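Local coordinates for protein phosphinothricin N-acetyltransferase (Brucella ovis, PDB 5DWM) that probably transfers an acetyl group from acetyl-CoA to an amine acceptor such as phosphinothricin, as a dimeric member of the GNAT acetyltransferase family, at residues V11-D14 against A18-E21; K50-F55 against F60-A65; R70-A75 against P98-Q103; A25-A30 against S37-P42. All coordinates share one frame; numbering follows the deposited sequence.

Contact 1: residues V11-D14 against A18-E21; sequences VIRD and ADIE
Arg13 and Asp19 meet in a two-pronged salt bridge that ties the first strand of the GNAT fold to the turn leading into helix 20-33. The guanidinium presents its two terminal nitrogens end-on: NH1 of Arg13 reaches OD2 of Asp19 at 2.9 Å, and NH2 of Arg13 reaches OD1 of Asp19 at 3.0 Å, the second bond nearly straight at 174°. Both oxygens are met on their syn sides, yet the two flat groups are twisted 34° apart, and NH2 approaches from outside the carboxylate plane. The carbonyl of Asp14 joins in: NH1 of Arg13 gives it a second, more bent bond, 3.0 Å from NH1 to Asp14 O. Asp19 is buried, so an ionic partner matters; arginine suits the strand position because its long chain, extended from CG to NE, spans the gap between backbones whose nearest CA atoms, those of Asp14 and Asp19, are 9.9 Å apart. Further out, NE of Arg13 pairs with Glu66 on the adjoining strand 62-67, so the guanidinium is shared between two carboxylates and its rotation is restrained. Val64 and Val71 pack beside the pair. The carboxylate of Asp14 turns elsewhere, to Arg116 of helix 105-119. Asp19 is held from its own side as well, its OD2 taking a bond from the backbone N of Gln16.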
loop_
_atom_site.group_PDB
_atom_site.type_symbol
_atom_site.label_atom_id
_atom_site.label_comp_id
_atom_site.label_asym_id
_atom_site.label_seq_id
_atom_site.Cartn_x
_atom_site.Cartn_y
_atom_site.Cartn_z
ATOM N N VAL A 11 -6.440 11.990 28.455
ATOM C CA VAL A 11 -5.593 13.060 27.936
ATOM C C VAL A 11 -4.754 12.500 26.792
ATOM O O VAL A 11 -4.235 11.383 26.891
ATOM C CB VAL A 11 -4.671 13.611 29.042
ATOM C CG1 VAL A 11 -3.851 14.783 28.528
ATOM C CG2 VAL A 11 -5.481 14.019 30.255
ATOM N N ILE A 12 -4.602 13.278 25.713
ATOM C CA ILE A 12 -3.745 12.904 24.585
ATOM C C ILE A 12 -2.378 13.556 24.766
ATOM O O ILE A 12 -2.287 14.769 25.004
ATOM C CB ILE A 12 -4.371 13.326 23.242
ATOM C CG1 ILE A 12 -5.800 12.785 23.093
ATOM C CG2 ILE A 12 -3.496 12.868 22.075
ATOM C CD1 ILE A 12 -5.925 11.299 23.244
ATOM N N ARG A 13 -1.310 12.762 24.633
ATOM C CA ARG A 13 0.047 13.285 24.746
ATOM C C ARG A 13 0.964 12.521 23.804
ATOM O O ARG A 13 0.601 11.472 23.266
ATOM C CB ARG A 13 0.583 13.190 26.179
ATOM C CG ARG A 13 0.720 11.755 26.676
ATOM C CD ARG A 13 1.519 11.675 27.973
ATOM N NE ARG A 13 1.423 10.354 28.590
ATOM C CZ ARG A 13 2.131 9.297 28.201
ATOM N NH1 ARG A 13 2.985 9.406 27.191
ATOM N NH2 ARG A 13 1.985 8.129 28.818
ATOM N N ASP A 14 2.176 13.046 23.625
ATOM C CA ASP A 14 3.169 12.352 22.817
ATOM C C ASP A 14 3.590 11.045 23.476
ATOM O O ASP A 14 3.743 10.959 24.698
ATOM C CB ASP A 14 4.419 13.212 22.648
ATOM C CG ASP A 14 4.227 14.358 21.671
ATOM O OD1 ASP A 14 3.479 14.202 20.683
ATOM O OD2 ASP A 14 4.848 15.416 21.887
ATOM N N ALA A 18 8.795 4.762 27.570
ATOM C CA ALA A 18 8.196 4.046 28.691
ATOM C C ALA A 18 6.826 3.467 28.353
ATOM O O ALA A 18 6.376 2.533 29.031
ATOM C CB ALA A 18 8.083 4.976 29.899
ATOM N N ASP A 19 6.160 3.986 27.320
ATOM C CA ASP A 19 4.838 3.503 26.937
ATOM C C ASP A 19 4.878 2.218 26.120
ATOM O O ASP A 19 3.814 1.645 25.857
ATOM C CB ASP A 19 4.097 4.553 26.094
ATOM C CG ASP A 19 3.912 5.873 26.815
ATOM O OD1 ASP A 19 3.727 5.860 28.045
ATOM O OD2 ASP A 19 3.949 6.927 26.135
ATOM N N ILE A 20 6.062 1.742 25.727
ATOM C CA ILE A 20 6.153 0.614 24.793
ATOM C C ILE A 20 5.525 -0.647 25.375
ATOM O O ILE A 20 4.921 -1.452 24.654
ATOM C CB ILE A 20 7.613 0.387 24.355
ATOM C CG1 ILE A 20 7.972 1.323 23.202
ATOM C CG2 ILE A 20 7.857 -1.072 23.953
ATOM C CD1 ILE A 20 7.241 1.003 21.905
ATOM N N GLU A 21 5.665 -0.852 26.687
ATOM C CA GLU A 21 5.123 -2.069 27.288
ATOM C C GLU A 21 3.609 -2.151 27.117
ATOM O O GLU A 21 3.078 -3.175 26.674
ATOM C CB GLU A 21 5.513 -2.165 28.762
ATOM C CG GLU A 21 4.843 -3.328 29.464
ATOM C CD GLU A 21 5.309 -3.493 30.883
ATOM O OE1 GLU A 21 6.197 -4.337 31.118
ATOM O OE2 GLU A 21 4.794 -2.771 31.760
#

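Contact 2: residues K50-F55 against F60-A65; sequences KRFAAF and FPILVA
The carbonyl O of Phe55 accepts a hydrogen bond from the backbone N of Phe60, 3.1 Å away, where helix 45-58 gives way to strand 62-67 in this alpha-to-beta connection of the GNAT fold. The bond is fairly straight at the hydrogen (160°), although the donor stands tilted from the carbonyl plane. It fixes the path of the loop just before the strand sets off, and CB of Phe60 lies beside the same oxygen.

From there the contact is hydrophobic. Ile62, the first residue of the strand, directs its side chain at the helix and splits it over two neighbours one turn apart. Its CG2 branch, anti to the backbone N, lies against the CD2-CE2 side of the Phe52 ring, 3.7 Å from CE2 of Phe52. The other branch runs out through CG1 with chi2 at 171°, carrying CD1 of Ile62 to 3.5 Å from the carbonyl O of Phe52 and 4.0 Å from CB of Phe55. A beta-branched residue suits this place because it favours the extended backbone while offering two arms to the helix. Beyond Ile62 the two helix rings also rest on strand 70-79: Phe55 stacks on Tyr76, and Phe52 meets the same Tyr76 edge-to-face as well as touching Phe15. Phe60 in turn packs edge-to-face with Tyr79. Within the helix, the carbonyl O of Arg51 sits over one face of the Phe55 ring, 3.3 Å above its plane and offset toward the rim.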
loop_
_atom_site.group_PDB
_atom_site.type_symbol
_atom_site.label_atom_id
_atom_site.label_comp_id
_atom_site.label_asym_id
_atom_site.label_seq_id
_atom_site.Cartn_x
_atom_site.Cartn_y
_atom_site.Cartn_z
ATOM N N LYS A 50 11.482 -0.904 18.072
ATOM C CA LYS A 50 12.185 -0.636 16.821
ATOM C C LYS A 50 11.270 0.039 15.810
ATOM O O LYS A 50 11.678 0.996 15.135
ATOM C CB LYS A 50 12.748 -1.940 16.250
ATOM N N ARG A 51 10.027 -0.447 15.685
ATOM C CA ARG A 51 9.095 0.136 14.722
ATOM C C ARG A 51 8.808 1.592 15.055
ATOM O O ARG A 51 8.823 2.463 14.172
ATOM C CB ARG A 51 7.785 -0.649 14.716
ATOM C CG ARG A 51 7.892 -2.050 14.140
ATOM C CD ARG A 51 6.544 -2.765 14.192
ATOM N NE ARG A 51 6.677 -4.149 13.740
ATOM C CZ ARG A 51 5.663 -4.999 13.608
ATOM N NH1 ARG A 51 4.421 -4.619 13.888
ATOM N NH2 ARG A 51 5.893 -6.235 13.199
ATOM N N PHE A 52 8.543 1.873 16.333
ATOM C CA PHE A 52 8.195 3.229 16.740
ATOM C C PHE A 52 9.394 4.165 16.641
ATOM O O PHE A 52 9.245 5.334 16.269
ATOM C CB PHE A 52 7.603 3.213 18.154
ATOM C CG PHE A 52 6.136 2.865 18.196
ATOM C CD1 PHE A 52 5.626 1.857 17.399
ATOM C CD2 PHE A 52 5.267 3.554 19.026
ATOM C CE1 PHE A 52 4.283 1.545 17.427
ATOM C CE2 PHE A 52 3.924 3.240 19.060
ATOM C CZ PHE A 52 3.431 2.239 18.262
ATOM N N ALA A 53 10.594 3.670 16.946
ATOM C CA ALA A 53 11.785 4.498 16.782
ATOM C C ALA A 53 11.983 4.892 15.320
ATOM O O ALA A 53 12.418 6.015 15.024
ATOM C CB ALA A 53 13.015 3.765 17.315
ATOM N N ALA A 54 11.647 3.988 14.392
ATOM C CA ALA A 54 11.747 4.313 12.970
ATOM C C ALA A 54 10.741 5.388 12.573
ATOM O O ALA A 54 11.097 6.340 11.870
ATOM C CB ALA A 54 11.594 3.052 12.114
ATOM N N PHE A 55 9.488 5.273 13.033
ATOM C CA PHE A 55 8.500 6.314 12.744
ATOM C C PHE A 55 8.962 7.666 13.265
ATOM O O PHE A 55 8.846 8.681 12.568
ATOM C CB PHE A 55 7.153 5.963 13.370
ATOM C CG PHE A 55 6.543 4.704 12.845
ATOM C CD1 PHE A 55 6.607 4.388 11.495
ATOM C CD2 PHE A 55 5.894 3.836 13.708
ATOM C CE1 PHE A 55 6.034 3.224 11.018
ATOM C CE2 PHE A 55 5.321 2.675 13.239
ATOM C CZ PHE A 55 5.392 2.368 11.889
ATOM N N PHE A 60 7.392 11.416 12.095
ATOM C CA PHE A 60 5.953 11.259 12.225
ATOM C C PHE A 60 5.526 11.351 13.686
ATOM O O PHE A 60 6.263 10.935 14.584
ATOM C CB PHE A 60 5.517 9.906 11.668
ATOM C CG PHE A 60 5.524 9.846 10.163
ATOM C CD1 PHE A 60 4.569 10.529 9.433
ATOM C CD2 PHE A 60 6.481 9.109 9.480
ATOM C CE1 PHE A 60 4.570 10.496 8.042
ATOM C CE2 PHE A 60 6.487 9.064 8.081
ATOM C CZ PHE A 60 5.524 9.760 7.368
ATOM N N PRO A 61 4.334 11.879 13.940
ATOM C CA PRO A 61 3.826 11.942 15.312
ATOM C C PRO A 61 3.345 10.584 15.791
ATOM O O PRO A 61 2.810 9.774 15.026
ATOM C CB PRO A 61 2.641 12.907 15.199
ATOM C CG PRO A 61 2.167 12.742 13.808
ATOM C CD PRO A 61 3.417 12.523 12.981
ATOM N N ILE A 62 3.544 10.349 17.085
ATOM C CA ILE A 62 3.102 9.137 17.763
ATOM C C ILE A 62 2.437 9.587 19.049
ATOM O O ILE A 62 3.074 10.252 19.875
ATOM C CB ILE A 62 4.265 8.179 18.082
ATOM C CG1 ILE A 62 5.117 7.897 16.843
ATOM C CG2 ILE A 62 3.726 6.885 18.649
ATOM C CD1 ILE A 62 6.402 7.144 17.162
ATOM N N LEU A 63 1.168 9.228 19.218
ATOM C CA LEU A 63 0.340 9.751 20.290
ATOM C C LEU A 63 -0.213 8.622 21.147
ATOM O O LEU A 63 -0.450 7.509 20.669
ATOM C CB LEU A 63 -0.833 10.535 19.712
ATOM C CG LEU A 63 -0.477 11.685 18.777
ATOM C CD1 LEU A 63 -1.760 12.265 18.213
ATOM C CD2 LEU A 63 0.329 12.749 19.519
ATOM N N VAL A 64 -0.431 8.929 22.422
ATOM C CA VAL A 64 -1.080 8.005 23.339
ATOM C C VAL A 64 -2.212 8.719 24.061
ATOM O O VAL A 64 -2.178 9.937 24.260
ATOM C CB VAL A 64 -0.103 7.364 24.352
ATOM C CG1 VAL A 64 0.969 6.564 23.619
ATOM C CG2 VAL A 64 0.512 8.415 25.265
ATOM N N ALA A 65 -3.221 7.947 24.454
ATOM C CA ALA A 65 -4.300 8.427 25.305
ATOM C C ALA A 65 -4.097 7.827 26.685
ATOM O O ALA A 65 -3.952 6.607 26.814
ATOM C CB ALA A 65 -5.656 7.991 24.752
#

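Contact 3: residues R70-A75 against P98-Q103; sequences RVLGYA and PDAKGQ
Strand 70-79 passes beside the short 3-10 segment 98-100, with the CA atoms of Leu72 and Ala100 6.1 Å apart, at the start of the acetyl-CoA-binding loop of the GNAT fold. A type II turn from Ala100 to Gln103 carries the chain on, with Gly102 at positive phi; Gly102 and Gln103 are both acetyl-CoA-binding residues, so the contact probably helps to place that loop.

At the solvent-facing end Arg70 and Asp99 form a salt bridge. The carboxylate lies nearly coplanar with the guanidinium, the planes 14° apart, and three bonds join them. OD2 of Asp99 accepts from NH1 of Arg70 at 2.9 Å and also from NH2 of Arg70 at 3.1 Å, while OD1 of Asp99 takes the straightest bond, from NH2. The Arg70 chain bends at chi3 (52°), folding the guanidinium over Leu72, whose CD2 lies 3.5 Å above its plane. Inside this ion pair the small methyl of buried Ala100 permits close approach to the strand; its CB rests 3.9 Å from CB of Leu72 and 4.0 Å from the carbonyl O of Leu72.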
loop_
_atom_site.group_PDB
_atom_site.type_symbol
_atom_site.label_atom_id
_atom_site.label_comp_id
_atom_site.label_asym_id
_atom_site.label_seq_id
_atom_site.Cartn_x
_atom_site.Cartn_y
_atom_site.Cartn_z
ATOM N N ARG A 70 -3.020 5.026 33.090
ATOM C CA ARG A 70 -2.938 3.912 32.154
ATOM C C ARG A 70 -2.997 4.447 30.731
ATOM O O ARG A 70 -3.807 5.326 30.428
ATOM C CB ARG A 70 -4.144 2.988 32.316
ATOM C CG ARG A 70 -4.058 1.937 33.395
ATOM C CD ARG A 70 -5.279 1.023 33.293
ATOM N NE ARG A 70 -5.466 0.506 31.935
ATOM C CZ ARG A 70 -6.578 -0.085 31.504
ATOM N NH1 ARG A 70 -7.610 -0.231 32.321
ATOM N NH2 ARG A 70 -6.663 -0.527 30.252
ATOM N N VAL A 71 -2.173 3.887 29.847
ATOM C CA VAL A 71 -2.317 4.148 28.417
ATOM C C VAL A 71 -3.461 3.295 27.883
ATOM O O VAL A 71 -3.436 2.064 28.000
ATOM C CB VAL A 71 -1.011 3.866 27.666
ATOM C CG1 VAL A 71 -1.271 3.723 26.159
ATOM C CG2 VAL A 71 -0.015 4.981 27.948
ATOM N N LEU A 72 -4.469 3.949 27.307
ATOM C CA LEU A 72 -5.675 3.279 26.842
ATOM C C LEU A 72 -5.710 3.086 25.334
ATOM O O LEU A 72 -6.574 2.352 24.836
ATOM C CB LEU A 72 -6.916 4.069 27.262
ATOM C CG LEU A 72 -7.059 4.310 28.767
ATOM C CD1 LEU A 72 -8.365 5.001 29.050
ATOM C CD2 LEU A 72 -6.978 2.993 29.510
ATOM N N GLY A 73 -4.814 3.727 24.597
ATOM C CA GLY A 73 -4.792 3.590 23.152
ATOM C C GLY A 73 -3.655 4.416 22.606
ATOM O O GLY A 73 -3.047 5.220 23.318
ATOM N N TYR A 74 -3.362 4.199 21.326
ATOM C CA TYR A 74 -2.285 4.925 20.677
ATOM C C TYR A 74 -2.625 5.132 19.207
ATOM O O TYR A 74 -3.474 4.441 18.637
ATOM C CB TYR A 74 -0.925 4.224 20.844
ATOM C CG TYR A 74 -0.821 2.888 20.140
ATOM C CD1 TYR A 74 -1.211 1.720 20.775
ATOM C CD2 TYR A 74 -0.328 2.796 18.840
ATOM C CE1 TYR A 74 -1.115 0.494 20.147
ATOM C CE2 TYR A 74 -0.228 1.570 18.193
ATOM C CZ TYR A 74 -0.629 0.419 18.854
ATOM O OH TYR A 74 -0.538 -0.809 18.228
ATOM N N ALA A 75 -1.952 6.107 18.606
ATOM C CA ALA A 75 -2.144 6.422 17.203
ATOM C C ALA A 75 -0.833 6.940 16.639
ATOM O O ALA A 75 -0.063 7.609 17.334
ATOM C CB ALA A 75 -3.248 7.466 16.994
ATOM N N PRO A 98 -8.733 -3.195 24.776
ATOM C CA PRO A 98 -10.077 -3.797 24.732
ATOM C C PRO A 98 -11.029 -3.240 25.770
ATOM O O PRO A 98 -12.206 -3.009 25.467
ATOM C CB PRO A 98 -9.796 -5.290 24.960
ATOM C CG PRO A 98 -8.410 -5.482 24.463
ATOM C CD PRO A 98 -7.676 -4.219 24.833
ATOM N N ASP A 99 -10.554 -2.996 26.984
ATOM C CA ASP A 99 -11.448 -2.500 28.022
ATOM C C ASP A 99 -11.709 -1.002 27.927
ATOM O O ASP A 99 -12.438 -0.462 28.764
ATOM C CB ASP A 99 -10.926 -2.882 29.408
ATOM C CG ASP A 99 -9.515 -2.402 29.658
ATOM O OD1 ASP A 99 -8.755 -2.212 28.682
ATOM O OD2 ASP A 99 -9.161 -2.223 30.844
ATOM N N ALA A 100 -11.149 -0.324 26.926
ATOM C CA ALA A 100 -11.371 1.101 26.732
ATOM C C ALA A 100 -12.200 1.403 25.491
ATOM O O ALA A 100 -12.363 2.572 25.134
ATOM C CB ALA A 100 -10.037 1.853 26.685
ATOM N N LYS A 101 -12.727 0.382 24.824
ATOM C CA LYS A 101 -13.466 0.615 23.594
ATOM C C LYS A 101 -14.858 1.168 23.892
ATOM O O LYS A 101 -15.434 0.936 24.960
ATOM C CB LYS A 101 -13.526 -0.659 22.751
ATOM C CG LYS A 101 -12.169 -0.996 22.125
ATOM C CD LYS A 101 -12.150 -2.349 21.441
ATOM C CE LYS A 101 -10.783 -2.616 20.818
ATOM N NZ LYS A 101 -10.712 -3.962 20.192
ATOM N N GLY A 102 -15.384 1.937 22.942
ATOM C CA GLY A 102 -16.676 2.566 23.114
ATOM C C GLY A 102 -16.676 3.790 23.999
ATOM O O GLY A 102 -17.752 4.253 24.391
ATOM N N GLN A 103 -15.506 4.344 24.314
ATOM C CA GLN A 103 -15.397 5.477 25.222
ATOM C C GLN A 103 -14.937 6.749 24.523
ATOM O O GLN A 103 -14.574 7.721 25.197
ATOM C CB GLN A 103 -14.470 5.132 26.387
ATOM C CG GLN A 103 -14.966 3.968 27.229
ATOM C CD GLN A 103 -14.028 3.629 28.371
ATOM O OE1 GLN A 103 -13.236 4.465 28.815
ATOM N NE2 GLN A 103 -14.107 2.396 28.849
#

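Contact 4: residues A25-A30 against S37-P42; sequences AIYTQA and SYEIEP
An ST turn in the loop between helices 20-33 and 45-58 of the GNAT fold receives the end of a helical tyrosine. Ser37 OG accepts from the backbone N of Glu39, 3.1 Å away, and itself donates to OH of Tyr27 at 2.8 Å. Tyr27 OH in turn donates a hydrogen bond to OE1 of Glu39, only 2.6 Å away, on the anti lone pair of that oxygen, so one hydroxyl is gripped by two bonds, one received and one given. Tyrosine suits the place because its rigid ring carries a hydroxyl from the helix to a buried polar cluster; CG lies anti to the backbone N (chi1 -170°), sending the ring toward the loop, where Glu39 OE1 sits at its edge. The same OE1 pairs with Arg51 of helix 45-58, which would help a buried carboxylate stay charged. Tyr95 meets the Tyr27 ring edge-to-face, and Tyr38, turned away from the helix, packs on Tyr86 of the second subunit. A water bridges the backbones as well, donating to the carbonyl O of Ala30 and accepting from N of Ser37. At the far end of the loop segment, Pro42 sets its ring against Thr28, whose hydroxyl is bonded back to the Thr24 carbonyl: Pro42 CB lies 3.6 Å from OG1 and 3.9 Å from CG2 of Thr28.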
loop_
_atom_site.group_PDB
_atom_site.type_symbol
_atom_site.label_atom_id
_atom_site.label_comp_id
_atom_site.label_asym_id
_atom_site.label_seq_id
_atom_site.Cartn_x
_atom_site.Cartn_y
_atom_site.Cartn_z
ATOM N N ALA A 25 1.160 -4.521 24.705
ATOM C CA ALA A 25 0.031 -5.294 25.222
ATOM C C ALA A 25 -1.260 -5.001 24.455
ATOM O O ALA A 25 -2.028 -5.920 24.139
ATOM C CB ALA A 25 -0.154 -5.035 26.722
ATOM N N ILE A 26 -1.512 -3.728 24.141
ATOM C CA ILE A 26 -2.705 -3.361 23.379
ATOM C C ILE A 26 -2.662 -3.995 21.995
ATOM O O ILE A 26 -3.636 -4.598 21.533
ATOM C CB ILE A 26 -2.826 -1.830 23.293
ATOM C CG1 ILE A 26 -3.123 -1.254 24.681
ATOM C CG2 ILE A 26 -3.903 -1.417 22.291
ATOM C CD1 ILE A 26 -3.094 0.261 24.739
ATOM N N TYR A 27 -1.528 -3.861 21.310
ATOM C CA TYR A 27 -1.425 -4.419 19.965
ATOM C C TYR A 27 -1.498 -5.945 19.990
ATOM O O TYR A 27 -2.081 -6.552 19.078
ATOM C CB TYR A 27 -0.150 -3.916 19.275
ATOM C CG TYR A 27 -0.097 -4.269 17.803
ATOM C CD1 TYR A 27 -1.093 -3.842 16.931
ATOM C CD2 TYR A 27 0.932 -5.048 17.292
ATOM C CE1 TYR A 27 -1.069 -4.185 15.586
ATOM C CE2 TYR A 27 0.968 -5.399 15.939
ATOM C CZ TYR A 27 -0.044 -4.959 15.103
ATOM O OH TYR A 27 -0.035 -5.278 13.771
ATOM N N THR A 28 -0.931 -6.577 21.024
ATOM C CA THR A 28 -1.010 -8.032 21.143
ATOM C C THR A 28 -2.460 -8.505 21.129
ATOM O O THR A 28 -2.812 -9.452 20.416
ATOM C CB THR A 28 -0.287 -8.490 22.413
ATOM O OG1 THR A 28 1.125 -8.305 22.248
ATOM C CG2 THR A 28 -0.585 -9.969 22.728
ATOM N N GLN A 29 -3.321 -7.851 21.915
ATOM C CA GLN A 29 -4.733 -8.231 21.926
ATOM C C GLN A 29 -5.388 -8.001 20.569
ATOM O O GLN A 29 -6.193 -8.824 20.115
ATOM C CB GLN A 29 -5.483 -7.476 23.027
ATOM C CG GLN A 29 -5.108 -7.928 24.425
ATOM C CD GLN A 29 -5.084 -9.439 24.541
ATOM O OE1 GLN A 29 -6.079 -10.108 24.259
ATOM N NE2 GLN A 29 -3.933 -9.988 24.930
ATOM N N ALA A 30 -5.060 -6.887 19.909
ATOM C CA ALA A 30 -5.576 -6.639 18.564
ATOM C C ALA A 30 -5.171 -7.745 17.593
ATOM O O ALA A 30 -5.993 -8.217 16.796
ATOM C CB ALA A 30 -5.071 -5.290 18.061
ATOM N N SER A 37 -5.616 -5.780 12.322
ATOM C CA SER A 37 -4.233 -6.116 12.027
ATOM C C SER A 37 -4.173 -7.361 11.158
ATOM O O SER A 37 -4.864 -8.350 11.422
ATOM C CB SER A 37 -3.474 -6.394 13.322
ATOM O OG SER A 37 -2.172 -6.874 13.040
ATOM N N TYR A 38 -3.336 -7.309 10.127
ATOM C CA TYR A 38 -3.069 -8.472 9.293
ATOM C C TYR A 38 -1.838 -9.251 9.748
ATOM O O TYR A 38 -1.365 -10.128 9.014
ATOM C CB TYR A 38 -2.978 -8.091 7.811
ATOM C CG TYR A 38 -4.313 -7.879 7.123
ATOM C CD1 TYR A 38 -5.485 -7.623 7.848
ATOM C CD2 TYR A 38 -4.408 -7.946 5.734
ATOM C CE1 TYR A 38 -6.711 -7.430 7.194
ATOM C CE2 TYR A 38 -5.615 -7.758 5.080
ATOM C CZ TYR A 38 -6.756 -7.488 5.804
ATOM O OH TYR A 38 -7.956 -7.298 5.138
ATOM N N GLU A 39 -1.312 -8.953 10.934
ATOM C CA GLU A 39 -0.317 -9.820 11.544
ATOM C C GLU A 39 -1.009 -10.949 12.296
ATOM O O GLU A 39 -2.164 -10.826 12.709
ATOM C CB GLU A 39 0.611 -9.028 12.470
ATOM C CG GLU A 39 1.408 -7.973 11.723
ATOM C CD GLU A 39 2.523 -7.366 12.559
ATOM O OE1 GLU A 39 2.277 -6.335 13.209
ATOM O OE2 GLU A 39 3.649 -7.916 12.564
ATOM N N ILE A 40 -0.301 -12.068 12.438
ATOM C CA ILE A 40 -0.816 -13.248 13.116
ATOM C C ILE A 40 -0.120 -13.478 14.448
ATOM O O ILE A 40 -0.762 -13.845 15.434
ATOM C CB ILE A 40 -0.686 -14.494 12.215
ATOM C CG1 ILE A 40 -1.240 -14.213 10.822
ATOM C CG2 ILE A 40 -1.349 -15.705 12.872
ATOM C CD1 ILE A 40 -2.641 -13.755 10.813
ATOM N N GLU A 41 1.189 -13.241 14.503
ATOM C CA GLU A 41 1.973 -13.445 15.710
ATOM C C GLU A 41 2.291 -12.094 16.330
ATOM O O GLU A 41 2.916 -11.255 15.659
ATOM C CB GLU A 41 3.261 -14.167 15.344
ATOM C CG GLU A 41 4.216 -14.412 16.479
ATOM C CD GLU A 41 5.499 -15.055 15.998
ATOM O OE1 GLU A 41 5.438 -15.848 15.036
ATOM O OE2 GLU A 41 6.567 -14.754 16.572
ATOM N N PRO A 42 1.879 -11.831 17.571
ATOM C CA PRO A 42 2.143 -10.533 18.197
ATOM C C PRO A 42 3.630 -10.232 18.237
ATOM O O PRO A 42 4.435 -11.090 18.634
ATOM C CB PRO A 42 1.584 -10.714 19.617
ATOM C CG PRO A 42 0.527 -11.742 19.470
ATOM C CD PRO A 42 1.039 -12.697 18.416
HETATM O O HOH W 1 -6.799 -6.255 14.974
#

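In the fold
From the N terminus, contact 1 closes the short loop between strand 11-14 and helix 20-33; contact 4 then closes the loop that follows that same helix. Contact 2 folds helix 45-58 back onto strand 62-67, and contact 3 spans the longest interval, enclosing strand 89-96. None nests in or crosses another: in chain order they run 1, 4, 2, 3. Space joins what sequence separates. Strands 11-14, 62-67 and 70-79 lie side by side in that order in one sheet, linking contacts 1, 2 and 3 through backbone bonds or packing, while the Arg51–Glu39 salt bridge couples contact 2 to contact 4. Tyr74 and Pro98 of contact 3 pack on Tyr27 and Gln29, within contact 4.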